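Local coordinates for protein fumarylacetoacetate hydrolase (Burkholderia xenovorans, PDB 5TI1) that probably hydrolyses fumarylacetoacetate to fumarate and acetoacetate, the last step of phenylalanine and tyrosine breakdown, at a site that holds a magnesium ion, at residues P21-W26 with L115-D120; D224-T229 with S262-Q267; T393-K398 with R408-D413. All coordinates share one frame; numbering follows the deposited sequence. Where two conformers were deposited one is given.

How the interactions relate
Interaction 2 belongs to the metal site: E226 and E228 bind the magnesium ion, together with D153 and D260. Interaction 3 lies next to it, with centres about 12 Å apart and direct packing between the two. I225 CG2 meets I411 CD1 at 3.6 Å, and D224 OD2 lies 3.9 Å from F410 CE1, so the 408-413 loop touches the residues that hold R264. The side chain of F410 is about 13 Å from the magnesium ion. Interaction 1 stands apart in the N-terminal part of the chain, across the chain's centre from the others; its centre is about 41 Å from that of interaction 2 and about 46 Å from that of interaction 3.

Interaction 1 of 3, residues P21-W26 with L115-D120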
ATOM      1  N   PRO B  21      37.144  -0.136  11.806  1.00 58.31           N
ATOM      2  CA  PRO B  21      37.603   1.007  11.007  1.00 60.03           C
ATOM      3  C   PRO B  21      38.979   0.853  10.371  1.00 60.37           C
ATOM      4  O   PRO B  21      39.271   1.528   9.380  1.00 60.00           O
ATOM      5  CB  PRO B  21      37.606   2.150  12.029  1.00 63.22           C
ATOM      6  CG  PRO B  21      36.539   1.783  12.981  1.00 58.30           C
ATOM      7  CD  PRO B  21      36.641   0.290  13.123  1.00 63.07           C
ATOM      8  N   SER B  22      39.836  -0.009  10.917  1.00 64.48           N
ATOM      9  CA  SER B  22      41.185  -0.138  10.373  1.00 65.76           C
ATOM     10  C   SER B  22      41.222  -0.954   9.085  1.00 63.90           C
ATOM     11  O   SER B  22      42.200  -0.858   8.334  1.00 65.26           O
ATOM     12  CB  SER B  22      42.126  -0.759  11.416  1.00 67.89           C
ATOM     13  OG  SER B  22      41.838  -2.129  11.635  1.00 67.73           O
ATOM     14  N   ARG B  23      40.185  -1.737   8.803  1.00 61.71           N
ATOM     15  CA  ARG B  23      40.187  -2.561   7.604  1.00 60.94           C
ATOM     16  C   ARG B  23      40.094  -1.693   6.353  1.00 61.83           C
ATOM     17  O   ARG B  23      39.458  -0.637   6.347  1.00 60.15           O
ATOM     18  CB  ARG B  23      39.030  -3.556   7.647  1.00 60.76           C
ATOM     19  CG  ARG B  23      39.022  -4.551   6.504  1.00 63.26           C
ATOM     20  CD  ARG B  23      37.887  -5.539   6.676  1.00 60.07           C
ATOM     21  NE  ARG B  23      37.946  -6.184   7.984  1.00 67.13           N
ATOM     22  CZ  ARG B  23      38.578  -7.326   8.228  1.00 70.95           C
ATOM     23  NH1 ARG B  23      39.214  -7.954   7.249  1.00 69.01           N
ATOM     24  NH2 ARG B  23      38.573  -7.841   9.453  1.00 76.07           N
ATOM     25  N   LYS B  24      40.761  -2.141   5.290  1.00 60.25           N
ATOM     26  CA  LYS B  24      40.754  -1.459   4.007  1.00 59.17           C
ATOM     27  C   LYS B  24      40.646  -2.502   2.904  1.00 58.57           C
ATOM     28  O   LYS B  24      40.869  -3.696   3.124  1.00 59.56           O
ATOM     29  CB  LYS B  24      42.014  -0.591   3.811  1.00 61.34           C
ATOM     30  CG  LYS B  24      42.213   0.476   4.875  1.00 62.28           C
ATOM     31  CD  LYS B  24      41.123   1.534   4.833  1.00 66.98           C
ATOM     32  CE  LYS B  24      41.097   2.345   6.123  1.00 65.08           C
ATOM     33  NZ  LYS B  24      39.970   3.321   6.182  1.00 58.56           N
ATOM     34  N   SER B  25      40.322  -2.033   1.703  1.00 57.08           N
ATOM     35  CA  SER B  25      40.091  -2.890   0.553  1.00 56.31           C
ATOM     36  C   SER B  25      41.202  -2.742  -0.477  1.00 57.89           C
ATOM     37  O   SER B  25      41.876  -1.711  -0.557  1.00 58.81           O
ATOM     38  CB  SER B  25      38.741  -2.566  -0.106  1.00 55.35           C
ATOM     39  OG  SER B  25      38.515  -3.386  -1.244  1.00 52.73           O
ATOM     40  N   TRP B  26      41.378  -3.790  -1.280  1.00 58.30           N
ATOM     41  CA  TRP B  26      42.197  -3.669  -2.478  1.00 59.36           C
ATOM     42  C   TRP B  26      41.463  -2.969  -3.618  1.00 64.40           C
ATOM     43  O   TRP B  26      42.072  -2.729  -4.667  1.00 57.88           O
ATOM     44  CB  TRP B  26      42.691  -5.044  -2.938  1.00 61.75           C
ATOM     45  CG  TRP B  26      41.630  -6.080  -3.005  1.00 59.28           C
ATOM     46  CD1 TRP B  26      41.326  -7.000  -2.047  1.00 59.55           C
ATOM     47  CD2 TRP B  26      40.730  -6.317  -4.090  1.00 57.30           C
ATOM     48  NE1 TRP B  26      40.289  -7.796  -2.467  1.00 57.85           N
ATOM     49  CE2 TRP B  26      39.899  -7.392  -3.716  1.00 58.63           C
ATOM     50  CE3 TRP B  26      40.537  -5.719  -5.336  1.00 56.25           C
ATOM     51  CZ2 TRP B  26      38.900  -7.886  -4.548  1.00 54.70           C
ATOM     52  CZ3 TRP B  26      39.540  -6.209  -6.158  1.00 59.48           C
ATOM     53  CH2 TRP B  26      38.734  -7.281  -5.761  1.00 53.75           C
ATOM     54  N   LEU B 115      36.757 -11.163   1.215  1.00 55.38           N
ATOM     55  CA  LEU B 115      37.232 -11.166  -0.166  1.00 55.14           C
ATOM     56  C   LEU B 115      37.673  -9.785  -0.628  1.00 62.55           C
ATOM     57  O   LEU B 115      38.562  -9.676  -1.478  1.00 64.36           O
ATOM     58  CB  LEU B 115      36.146 -11.698  -1.095  1.00 53.29           C
ATOM     59  CG  LEU B 115      35.884 -13.200  -1.061  1.00 59.24           C
ATOM     60  CD1 LEU B 115      34.532 -13.515  -1.663  1.00 51.78           C
ATOM     61  CD2 LEU B 115      36.980 -13.953  -1.797  1.00 57.67           C
ATOM     62  N   LEU B 116      37.069  -8.728  -0.102  1.00 53.26           N
ATOM     63  CA  LEU B 116      37.451  -7.384  -0.503  1.00 53.02           C
ATOM     64  C   LEU B 116      38.607  -6.831   0.314  1.00 58.59           C
ATOM     65  O   LEU B 116      39.115  -5.757  -0.016  1.00 55.42           O
ATOM     66  CB  LEU B 116      36.255  -6.439  -0.391  1.00 50.65           C
ATOM     67  CG  LEU B 116      35.106  -6.716  -1.359  1.00 48.30           C
ATOM     68  CD1 LEU B 116      33.920  -5.843  -1.004  1.00 46.06           C
ATOM     69  CD2 LEU B 116      35.567  -6.462  -2.798  1.00 48.76           C
ATOM     70  N   SER B 117      39.037  -7.545   1.351  1.00 56.83           N
ATOM     71  CA  SER B 117      40.095  -7.061   2.226  1.00 64.40           C
ATOM     72  C   SER B 117      41.437  -7.050   1.510  1.00 61.36           C
ATOM     73  O   SER B 117      41.779  -7.977   0.769  1.00 62.23           O
ATOM     74  CB  SER B 117      40.181  -7.927   3.484  1.00 60.35           C
ATOM     75  OG  SER B 117      38.942  -7.905   4.160  1.00 62.82           O
ATOM     76  N   ARG B 118      42.206  -5.992   1.768  1.00 66.97           N
ATOM     77  CA  ARG B 118      43.473  -5.769   1.076  1.00 68.93           C
ATOM     78  C   ARG B 118      44.460  -6.910   1.284  1.00 70.96           C
ATOM     79  O   ARG B 118      45.292  -7.176   0.407  1.00 71.85           O
ATOM     80  CB  ARG B 118      44.056  -4.441   1.549  1.00 65.54           C
ATOM     81  CG  ARG B 118      45.521  -4.423   1.813  1.00 68.89           C
ATOM     82  CD  ARG B 118      45.865  -3.106   2.441  1.00 69.47           C
ATOM     83  NE  ARG B 118      45.409  -2.002   1.606  1.00 73.05           N
ATOM     84  CZ  ARG B 118      45.511  -0.723   1.947  1.00 73.43           C
ATOM     85  NH1 ARG B 118      45.071   0.222   1.125  1.00 75.78           N
ATOM     86  NH2 ARG B 118      46.058  -0.395   3.114  1.00 71.15           N
ATOM     87  N   ASP B 119      44.371  -7.609   2.414  1.00 70.52           N
ATOM     88  CA  ASP B 119      45.265  -8.717   2.717  1.00 78.61           C
ATOM     89  C   ASP B 119      44.773 -10.052   2.171  1.00 76.81           C
ATOM     90  O   ASP B 119      45.448 -11.068   2.366  1.00 73.06           O
ATOM     91  CB  ASP B 119      45.467  -8.816   4.231  1.00 86.51           C
ATOM     92  CG  ASP B 119      46.118  -7.574   4.809  1.00 94.91           C
ATOM     93  OD1 ASP B 119      47.197  -7.175   4.315  1.00 99.73           O
ATOM     94  OD2 ASP B 119      45.544  -6.988   5.750  1.00 97.35           O
ATOM     95  N   ASP B 120      43.627 -10.081   1.497  1.00 70.29           N
ATOM     96  CA  ASP B 120      43.088 -11.301   0.913  1.00 67.30           C
ATOM     97  C   ASP B 120      43.433 -11.373  -0.571  1.00 72.84           C
ATOM     98  O   ASP B 120      43.335 -10.376  -1.294  1.00 69.28           O
ATOM     99  CB  ASP B 120      41.572 -11.359   1.107  1.00 68.53           C
ATOM    100  CG  ASP B 120      41.008 -12.750   0.899  1.00 69.31           C
ATOM    101  OD1 ASP B 120      40.977 -13.217  -0.259  1.00 68.87           O
ATOM    102  OD2 ASP B 120      40.608 -13.383   1.900  1.00 71.62           O
TER
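W26 and S25 grip the carbonyls at the end of helix 102-116 in a contact made mostly of hydrogen bonds, where the N-terminal loop between helix 13-17 and strand 44-49 crosses the chain as it leaves that helix. S117 to D120 form a type I beta turn, and S25 lies beside S117 in a single backbone bridge. The contact is far from the metal site and joins the loop before strand 44-49 to the C-terminal end of helix 102-116 and the turn after it.

The backbone pairing uses one bond in each direction: R118 N donates to K24 O at 3.0 Å, and W26 N reaches L116 O over a longer 3.3 Å. L116 O also takes the hydroxyl of S25, whose OG lies 2.7 Å away, so this one carbonyl has two donors. S25 OG turns anti to its own nitrogen (chi1 179°) to get there, and its second partner is the backbone N of V27.

R23 reaches across from two residues before S25. Its chain runs extended and then bends before the guanidinium, bringing NH1 to within 3.1 Å of S117 OG, slightly tilted from the guanidinium plane; S117 OG is bonded to S113 O as well, while R23 NE donates to A17 O. On the more exposed side, K24 CB lies 4.0 Å from R118 CZ, over one face of that guanidinium.

The indole of W26 is turned with its edge to the helix end. A chi1 of 48° wedges CG between the backbone nitrogen and carbonyl carbon, and CZ2 touches L116 CD2 at 4.0 Å, the two side chains crossing at about a right angle. W26 NE1 then meets L115 O at 2.7 Å, within the ring plane and on a lone pair of the carbonyl.

Interaction 2 of 3, residues D224-T229 with S262-Q267. With MG (magnesium ion), chain K.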
ATOM      1  N   ASP B 224       7.148  20.494  -2.829  1.00 28.38           N
ATOM      2  CA  ASP B 224       8.146  20.479  -1.774  1.00 29.13           C
ATOM      3  C   ASP B 224       8.764  19.091  -1.676  1.00 29.80           C
ATOM      4  O   ASP B 224       8.202  18.097  -2.150  1.00 27.24           O
ATOM      5  CB  ASP B 224       7.521  20.908  -0.433  1.00 31.86           C
ATOM      6  CG  ASP B 224       8.554  21.380   0.581  1.00 33.44           C
ATOM      7  OD1 ASP B 224       9.762  21.345   0.268  1.00 39.40           O
ATOM      8  OD2 ASP B 224       8.158  21.796   1.691  1.00 35.79           O
ATOM      9  N   ILE B 225       9.950  19.045  -1.075  1.00 32.70           N
ATOM     10  CA  ILE B 225      10.571  17.786  -0.674  1.00 35.49           C
ATOM     11  C   ILE B 225      10.104  17.429   0.724  1.00 31.55           C
ATOM     12  O   ILE B 225       9.548  18.267   1.444  1.00 34.74           O
ATOM     13  CB  ILE B 225      12.107  17.866  -0.678  1.00 34.53           C
ATOM     14  CG1 ILE B 225      12.573  18.698   0.524  1.00 35.87           C
ATOM     15  CG2 ILE B 225      12.620  18.419  -1.998  1.00 29.14           C
ATOM     16  CD1 ILE B 225      14.060  18.768   0.687  1.00 37.32           C
ATOM     17  N   GLU B 226      10.363  16.191   1.129  1.00 31.08           N
ATOM     18  CA  GLU B 226      10.394  15.827   2.541  1.00 29.05           C
ATOM     19  C   GLU B 226      11.610  14.938   2.722  1.00 33.07           C
ATOM     20  O   GLU B 226      11.627  13.801   2.231  1.00 28.18           O
ATOM     21  CB  GLU B 226       9.110  15.129   2.998  1.00 28.46           C
ATOM     22  CG  GLU B 226       7.890  16.037   2.909  1.00 39.81           C
ATOM     23  CD  GLU B 226       6.799  15.678   3.897  1.00 40.22           C
ATOM     24  OE1 GLU B 226       6.073  16.591   4.345  1.00 39.00           O
ATOM     25  OE2 GLU B 226       6.669  14.489   4.224  1.00 39.58           O
ATOM     26  N   LEU B 227      12.640  15.487   3.369  1.00 30.40           N
ATOM     27  CA  LEU B 227      13.859  14.745   3.656  1.00 40.23           C
ATOM     28  C   LEU B 227      13.563  13.693   4.711  1.00 38.24           C
ATOM     29  O   LEU B 227      13.140  14.030   5.824  1.00 36.37           O
ATOM     30  CB  LEU B 227      14.960  15.688   4.142  1.00 32.35           C
ATOM     31  CG  LEU B 227      16.117  14.995   4.874  1.00 41.55           C
ATOM     32  CD1 LEU B 227      16.948  14.177   3.914  1.00 41.05           C
ATOM     33  CD2 LEU B 227      16.994  16.030   5.555  1.00 39.52           C
ATOM     34  N   GLU B 228      13.779  12.425   4.360  1.00 29.90           N
ATOM     35  CA  GLU B 228      13.486  11.312   5.253  1.00 29.72           C
ATOM     36  C   GLU B 228      14.484  10.188   5.025  1.00 29.65           C
ATOM     37  O   GLU B 228      15.227  10.170   4.043  1.00 30.35           O
ATOM     38  CB  GLU B 228      12.072  10.764   5.022  1.00 28.47           C
ATOM     39  CG  GLU B 228      10.969  11.803   5.056  1.00 37.25           C
ATOM     40  CD  GLU B 228       9.599  11.179   5.049  1.00 31.61           C
ATOM     41  OE1 GLU B 228       8.626  11.871   4.689  1.00 27.23           O
ATOM     42  OE2 GLU B 228       9.507   9.991   5.405  1.00 29.37           O
ATOM     43  N   THR B 229      14.473   9.223   5.937  1.00 29.79           N
ATOM     44  CA  THR B 229      15.029   7.910   5.665  1.00 32.24           C
ATOM     45  C   THR B 229      13.895   6.892   5.582  1.00 35.32           C
ATOM     46  O   THR B 229      12.810   7.078   6.143  1.00 31.15           O
ATOM     47  CB  THR B 229      16.006   7.469   6.751  1.00 30.68           C
ATOM     48  OG1 THR B 229      15.269   7.252   7.947  1.00 30.87           O
ATOM     49  CG2 THR B 229      17.085   8.548   7.003  1.00 32.13           C
ATOM     50  N   SER B 262       5.941  16.287  -1.943  1.00 32.75           N
ATOM     51  CA  SER B 262       4.672  16.762  -1.410  1.00 28.42           C
ATOM     52  C   SER B 262       4.178  17.951  -2.215  1.00 27.17           C
ATOM     53  O   SER B 262       4.945  18.880  -2.483  1.00 28.46           O
ATOM     54  CB  SER B 262       4.814  17.162   0.059  1.00 26.95           C
ATOM     55  OG  SER B 262       5.027  16.014   0.873  1.00 31.61           O
ATOM     56  N   ALA B 263       2.894  17.924  -2.582  1.00 27.04           N
ATOM     57  CA  ALA B 263       2.203  19.069  -3.178  1.00 30.97           C
ATOM     58  C   ALA B 263       1.339  19.682  -2.081  1.00 37.90           C
ATOM     59  O   ALA B 263       0.220  19.225  -1.829  1.00 32.42           O
ATOM     60  CB  ALA B 263       1.370  18.639  -4.378  1.00 30.50           C
ATOM     61  N   ARG B 264       1.864  20.714  -1.416  1.00 35.03           N
ATOM     62  CA  ARG B 264       1.274  21.135  -0.149  1.00 37.82           C
ATOM     63  C   ARG B 264      -0.044  21.862  -0.327  1.00 40.35           C
ATOM     64  O   ARG B 264      -0.907  21.771   0.553  1.00 41.79           O
ATOM     65  CB  ARG B 264       2.247  22.014   0.626  1.00 38.31           C
ATOM     66  CG  ARG B 264       3.543  21.311   0.870  1.00 40.58           C
ATOM     67  CD  ARG B 264       4.252  21.814   2.088  1.00 43.69           C
ATOM     68  NE  ARG B 264       5.417  20.977   2.318  1.00 39.24           N
ATOM     69  CZ  ARG B 264       5.381  19.810   2.946  1.00 36.70           C
ATOM     70  NH1 ARG B 264       4.229  19.336   3.431  1.00 33.07           N
ATOM     71  NH2 ARG B 264       6.501  19.116   3.086  1.00 34.66           N
ATOM     72  N   ASP B 265      -0.222  22.586  -1.436  1.00 30.45           N
ATOM     73  CA  ASP B 265      -1.514  23.225  -1.666  1.00 31.84           C
ATOM     74  C   ASP B 265      -2.583  22.194  -2.000  1.00 32.57           C
ATOM     75  O   ASP B 265      -3.726  22.316  -1.548  1.00 35.31           O
ATOM     76  CB  ASP B 265      -1.416  24.304  -2.755  1.00 35.18           C
ATOM     77  CG  ASP B 265      -0.680  23.845  -4.011  1.00 38.37           C
ATOM     78  OD1 ASP B 265      -0.133  22.728  -4.043  1.00 36.58           O
ATOM     79  OD2 ASP B 265      -0.642  24.629  -4.982  1.00 34.01           O
ATOM     80  N   ILE B 266      -2.231  21.165  -2.777  1.00 28.92           N
ATOM     81  CA  ILE B 266      -3.144  20.042  -2.976  1.00 27.98           C
ATOM     82  C   ILE B 266      -3.459  19.380  -1.637  1.00 28.90           C
ATOM     83  O   ILE B 266      -4.594  18.957  -1.385  1.00 31.02           O
ATOM     84  CB  ILE B 266      -2.545  19.040  -3.987  1.00 28.17           C
ATOM     85  CG1 ILE B 266      -2.458  19.676  -5.383  1.00 31.39           C
ATOM     86  CG2 ILE B 266      -3.368  17.763  -4.061  1.00 25.78           C
ATOM     87  CD1 ILE B 266      -1.925  18.736  -6.454  1.00 25.48           C
ATOM     88  N   GLN B 267      -2.468  19.316  -0.740  1.00 28.95           N
ATOM     89  CA  GLN B 267      -2.675  18.618   0.529  1.00 28.36           C
ATOM     90  C   GLN B 267      -3.660  19.368   1.411  1.00 37.32           C
ATOM     91  O   GLN B 267      -4.562  18.763   2.005  1.00 43.22           O
ATOM     92  CB  GLN B 267      -1.345  18.429   1.266  1.00 31.09           C
ATOM     93  CG  GLN B 267      -1.490  17.646   2.583  1.00 40.54           C
ATOM     94  CD  GLN B 267      -0.179  17.477   3.345  1.00 45.49           C
ATOM     95  OE1 GLN B 267       0.648  16.637   3.002  1.00 44.45           O
ATOM     96  NE2 GLN B 267       0.003  18.269   4.399  1.00 48.59           N
TER
HETATM   97 MG    MG K 501       6.461  12.356   4.576  1.00 28.96          MG
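R264 lies between two carboxylates of the other segment, D224 and E226, and this buried salt-bridge network is the tight part of the contact. R264 NE points at D224 OD2 over 2.9 Å, and NH2 reaches E226 OE1 at the same 2.9 Å; both bonds are nearly straight, at 168°, and both acceptors lie in the guanidinium plane. The carboxylates are turned differently: that of D224 stands 84° from the plane of the guanidinium, that of E226 only 33°. E226 uses the anti lone pair of OE1 here, while OE2 binds the metal. D224 also takes the backbone N of L389 on OD1 and that of L390 on OD2, in the first turn of helix 389-392.

In the backbone, D224 and S262 form an antiparallel hydrogen-bonded pair, D224 N to S262 O at 2.8 Å and S262 N to D224 O at 2.9 Å, between neighbouring strands of the mixed sheet of the FAH fold. The same sheet carries the magnesium site. E226 OE2 and E228 OE1 each bind the ion at 2.2 Å, and D153 and D260 complete its protein ligands. R264 is thus a second-shell residue, and its positive charge probably offsets part of the acidic cluster.

Within the 262-267 segment, S262 CB lies 3.8 Å above the plane of the R264 guanidinium, near its rim, while S262 OG turns to K280 NZ. Farther along, the contact loosens: helix 264-270 leads away from the strand, and D265, bonded to R221 N, and Q267 are partly exposed. The buried I266 packs on S363 of the second subunit.

Interaction 3 of 3, residues T393-K398 with R408-D413; sequences TWNGKK and RSFIED
S409 O is buried against the side chain of T393 with no hydrogen-bond partner anywhere in the model, and no hydrogen bond at all crosses between the two segments. What meets this oxygen is a methyl group: T393 CG2 packs 3.6 Å from S409 O and 3.5 Å from R408 O. This follows from the rotation of T393 (chi1 71°), which sends the methyl toward the 408-413 loop and leaves OG1 to bond L389 O, back in the helix.

A second meeting point is polar against aromatic. N395 OD1 sits at the ring edge of F410, in the ring plane and 3.6 Å from CZ, with the amide turned 80° to the ring. That oxygen is bonded elsewhere, to K222 NZ, and F410 also rests on K222 and L390. Nearby, G396 CA approaches S409 OG at 3.8 Å. G396 has phi 92° and psi 6°, backbone angles that by themselves call for glycine.

The 393-398 segment is the turn that follows helix 389-392. W394 to K397 make a type I' beta turn, with K397 N bonded to W394 O, and W394, at positive phi, is the C-prime residue of a Schellman motif ending that helix: N395 N reaches L390 O, and W394 N reaches E391 O.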
ATOM      1  N   THR B 393      11.833  27.978   4.433  1.00 46.12           N
ATOM      2  CA  THR B 393      11.411  29.312   4.018  1.00 53.98           C
ATOM      3  C   THR B 393      10.221  29.823   4.821  1.00 53.99           C
ATOM      4  O   THR B 393       9.681  30.887   4.499  1.00 54.51           O
ATOM      5  CB  THR B 393      11.073  29.335   2.521  1.00 47.93           C
ATOM      6  OG1 THR B 393       9.855  28.621   2.282  1.00 49.00           O
ATOM      7  CG2 THR B 393      12.183  28.696   1.710  1.00 42.84           C
ATOM      8  N   TRP B 394       9.822  29.103   5.866  1.00 49.43           N
ATOM      9  CA  TRP B 394       8.633  29.412   6.664  0.50 54.03           C
ATOM     10  C   TRP B 394       7.457  29.771   5.757  1.00 51.47           C
ATOM     11  O   TRP B 394       6.927  30.885   5.758  1.00 54.50           O
ATOM     12  CB  TRP B 394       8.908  30.516   7.685  0.50 57.53           C
ATOM     13  CG  TRP B 394       7.950  30.470   8.849  0.50 58.78           C
ATOM     14  CD1 TRP B 394       6.920  31.332   9.102  0.50 60.12           C
ATOM     15  CD2 TRP B 394       7.924  29.496   9.903  0.50 57.80           C
ATOM     16  NE1 TRP B 394       6.263  30.961  10.253  0.50 60.36           N
ATOM     17  CE2 TRP B 394       6.859  29.837  10.763  0.50 58.10           C
ATOM     18  CE3 TRP B 394       8.703  28.373  10.206  0.50 55.98           C
ATOM     19  CZ2 TRP B 394       6.554  29.098  11.904  0.50 54.58           C
ATOM     20  CZ3 TRP B 394       8.393  27.635  11.338  0.50 53.27           C
ATOM     21  CH2 TRP B 394       7.328  28.001  12.172  0.50 51.67           C
ATOM     22  N   ASN B 395       7.060  28.777   4.963  1.00 45.51           N
ATOM     23  CA  ASN B 395       5.950  28.894   4.019  1.00 49.25           C
ATOM     24  C   ASN B 395       6.154  30.042   3.029  1.00 50.87           C
ATOM     25  O   ASN B 395       5.187  30.611   2.516  1.00 44.84           O
ATOM     26  CB  ASN B 395       4.614  29.049   4.749  1.00 47.95           C
ATOM     27  CG  ASN B 395       3.444  28.653   3.885  1.00 44.82           C
ATOM     28  OD1 ASN B 395       3.621  27.993   2.852  1.00 41.79           O
ATOM     29  ND2 ASN B 395       2.239  29.046   4.294  1.00 45.23           N
ATOM     30  N   GLY B 396       7.409  30.384   2.742  1.00 50.71           N
ATOM     31  CA  GLY B 396       7.701  31.433   1.791  1.00 53.48           C
ATOM     32  C   GLY B 396       7.845  32.811   2.390  1.00 58.11           C
ATOM     33  O   GLY B 396       7.988  33.783   1.638  1.00 55.89           O
ATOM     34  N   LYS B 397       7.806  32.929   3.719  1.00 54.88           N
ATOM     35  CA  LYS B 397       7.965  34.230   4.356  1.00 53.76           C
ATOM     36  C   LYS B 397       9.403  34.725   4.241  1.00 56.45           C
ATOM     37  O   LYS B 397       9.644  35.929   4.094  1.00 58.38           O
ATOM     38  CB  LYS B 397       7.529  34.144   5.821  1.00 53.50           C
ATOM     39  N   LYS B 398      10.372  33.812   4.312  1.00 55.64           N
ATOM     40  CA  LYS B 398      11.784  34.137   4.122  1.00 57.29           C
ATOM     41  C   LYS B 398      12.325  33.168   3.083  1.00 53.76           C
ATOM     42  O   LYS B 398      12.886  32.119   3.431  1.00 45.04           O
ATOM     43  CB  LYS B 398      12.569  34.062   5.431  1.00 56.12           C
ATOM     44  N   ARG B 408      14.616  30.577  -3.648  1.00 41.05           N
ATOM     45  CA  ARG B 408      13.570  29.569  -3.720  1.00 37.47           C
ATOM     46  C   ARG B 408      12.620  29.727  -2.551  1.00 41.64           C
ATOM     47  O   ARG B 408      13.057  29.899  -1.407  1.00 39.77           O
ATOM     48  CB  ARG B 408      14.151  28.148  -3.730  1.00 36.37           C
ATOM     49  CG  ARG B 408      14.747  27.735  -5.067  1.00 43.33           C
ATOM     50  CD  ARG B 408      13.695  27.754  -6.172  1.00 42.62           C
ATOM     51  NE  ARG B 408      14.229  27.308  -7.452  1.00 33.70           N
ATOM     52  CZ  ARG B 408      14.878  28.093  -8.312  1.00 41.87           C
ATOM     53  NH1 ARG B 408      15.092  29.370  -8.020  1.00 35.54           N
ATOM     54  NH2 ARG B 408      15.313  27.601  -9.469  1.00 33.49           N
ATOM     55  N   SER B 409      11.325  29.675  -2.843  1.00 38.93           N
ATOM     56  CA  SER B 409      10.335  29.412  -1.810  1.00 39.88           C
ATOM     57  C   SER B 409       9.996  27.930  -1.861  1.00 40.24           C
ATOM     58  O   SER B 409      10.423  27.167  -0.993  1.00 35.91           O
ATOM     59  CB  SER B 409       9.098  30.285  -1.994  1.00 40.56           C
ATOM     60  OG  SER B 409       9.380  31.612  -1.596  1.00 44.76           O
ATOM     61  N   PHE B 410       9.271  27.505  -2.890  1.00 36.94           N
ATOM     62  CA  PHE B 410       9.061  26.088  -3.157  1.00 38.82           C
ATOM     63  C   PHE B 410       9.806  25.701  -4.436  1.00 38.97           C
ATOM     64  O   PHE B 410      10.484  26.525  -5.055  1.00 41.65           O
ATOM     65  CB  PHE B 410       7.563  25.773  -3.203  1.00 32.65           C
ATOM     66  CG  PHE B 410       6.899  25.882  -1.860  1.00 33.39           C
ATOM     67  CD1 PHE B 410       6.942  24.820  -0.960  1.00 32.95           C
ATOM     68  CD2 PHE B 410       6.287  27.060  -1.467  1.00 39.87           C
ATOM     69  CE1 PHE B 410       6.354  24.923   0.300  1.00 37.69           C
ATOM     70  CE2 PHE B 410       5.701  27.178  -0.220  1.00 43.18           C
ATOM     71  CZ  PHE B 410       5.731  26.105   0.674  1.00 41.25           C
ATOM     72  N   ILE B 411       9.712  24.419  -4.804  1.00 32.69           N
ATOM     73  CA  ILE B 411      10.489  23.897  -5.923  1.00 32.18           C
ATOM     74  C   ILE B 411       9.931  24.406  -7.249  1.00 30.46           C
ATOM     75  O   ILE B 411       8.713  24.452  -7.462  1.00 34.43           O
ATOM     76  CB  ILE B 411      10.499  22.360  -5.905  1.00 33.01           C
ATOM     77  CG1 ILE B 411      11.129  21.818  -4.617  1.00 29.60           C
ATOM     78  CG2 ILE B 411      11.247  21.823  -7.120  1.00 28.56           C
ATOM     79  CD1 ILE B 411      10.835  20.334  -4.416  1.00 28.53           C
ATOM     80  N   GLU B 412      10.822  24.757  -8.161  1.00 30.20           N
ATOM     81  CA  GLU B 412      10.433  25.246  -9.472  1.00 29.99           C
ATOM     82  C   GLU B 412      10.779  24.216 -10.542  1.00 29.74           C
ATOM     83  O   GLU B 412      11.553  23.280 -10.307  1.00 28.55           O
ATOM     84  CB  GLU B 412      11.093  26.609  -9.741  1.00 37.15           C
ATOM     85  CG  GLU B 412      10.186  27.740  -9.285  1.00 37.33           C
ATOM     86  CD  GLU B 412      10.924  28.935  -8.769  1.00 55.79           C
ATOM     87  OE1 GLU B 412      10.316  29.712  -8.003  1.00 61.57           O
ATOM     88  OE2 GLU B 412      12.107  29.108  -9.128  1.00 66.69           O
ATOM     89  N   ASP B 413      10.146  24.372 -11.711  1.00 33.46           N
ATOM     90  CA  ASP B 413      10.352  23.440 -12.811  1.00 30.69           C
ATOM     91  C   ASP B 413      11.816  23.433 -13.234  1.00 31.43           C
ATOM     92  O   ASP B 413      12.469  24.477 -13.285  1.00 31.09           O
ATOM     93  CB  ASP B 413       9.458  23.811 -13.998  1.00 28.21           C
ATOM     94  CG  ASP B 413       7.971  23.581 -13.719  1.00 29.31           C
ATOM     95  OD1 ASP B 413       7.618  22.943 -12.700  1.00 26.81           O
ATOM     96  OD2 ASP B 413       7.149  24.031 -14.543  1.00 29.97           O
TER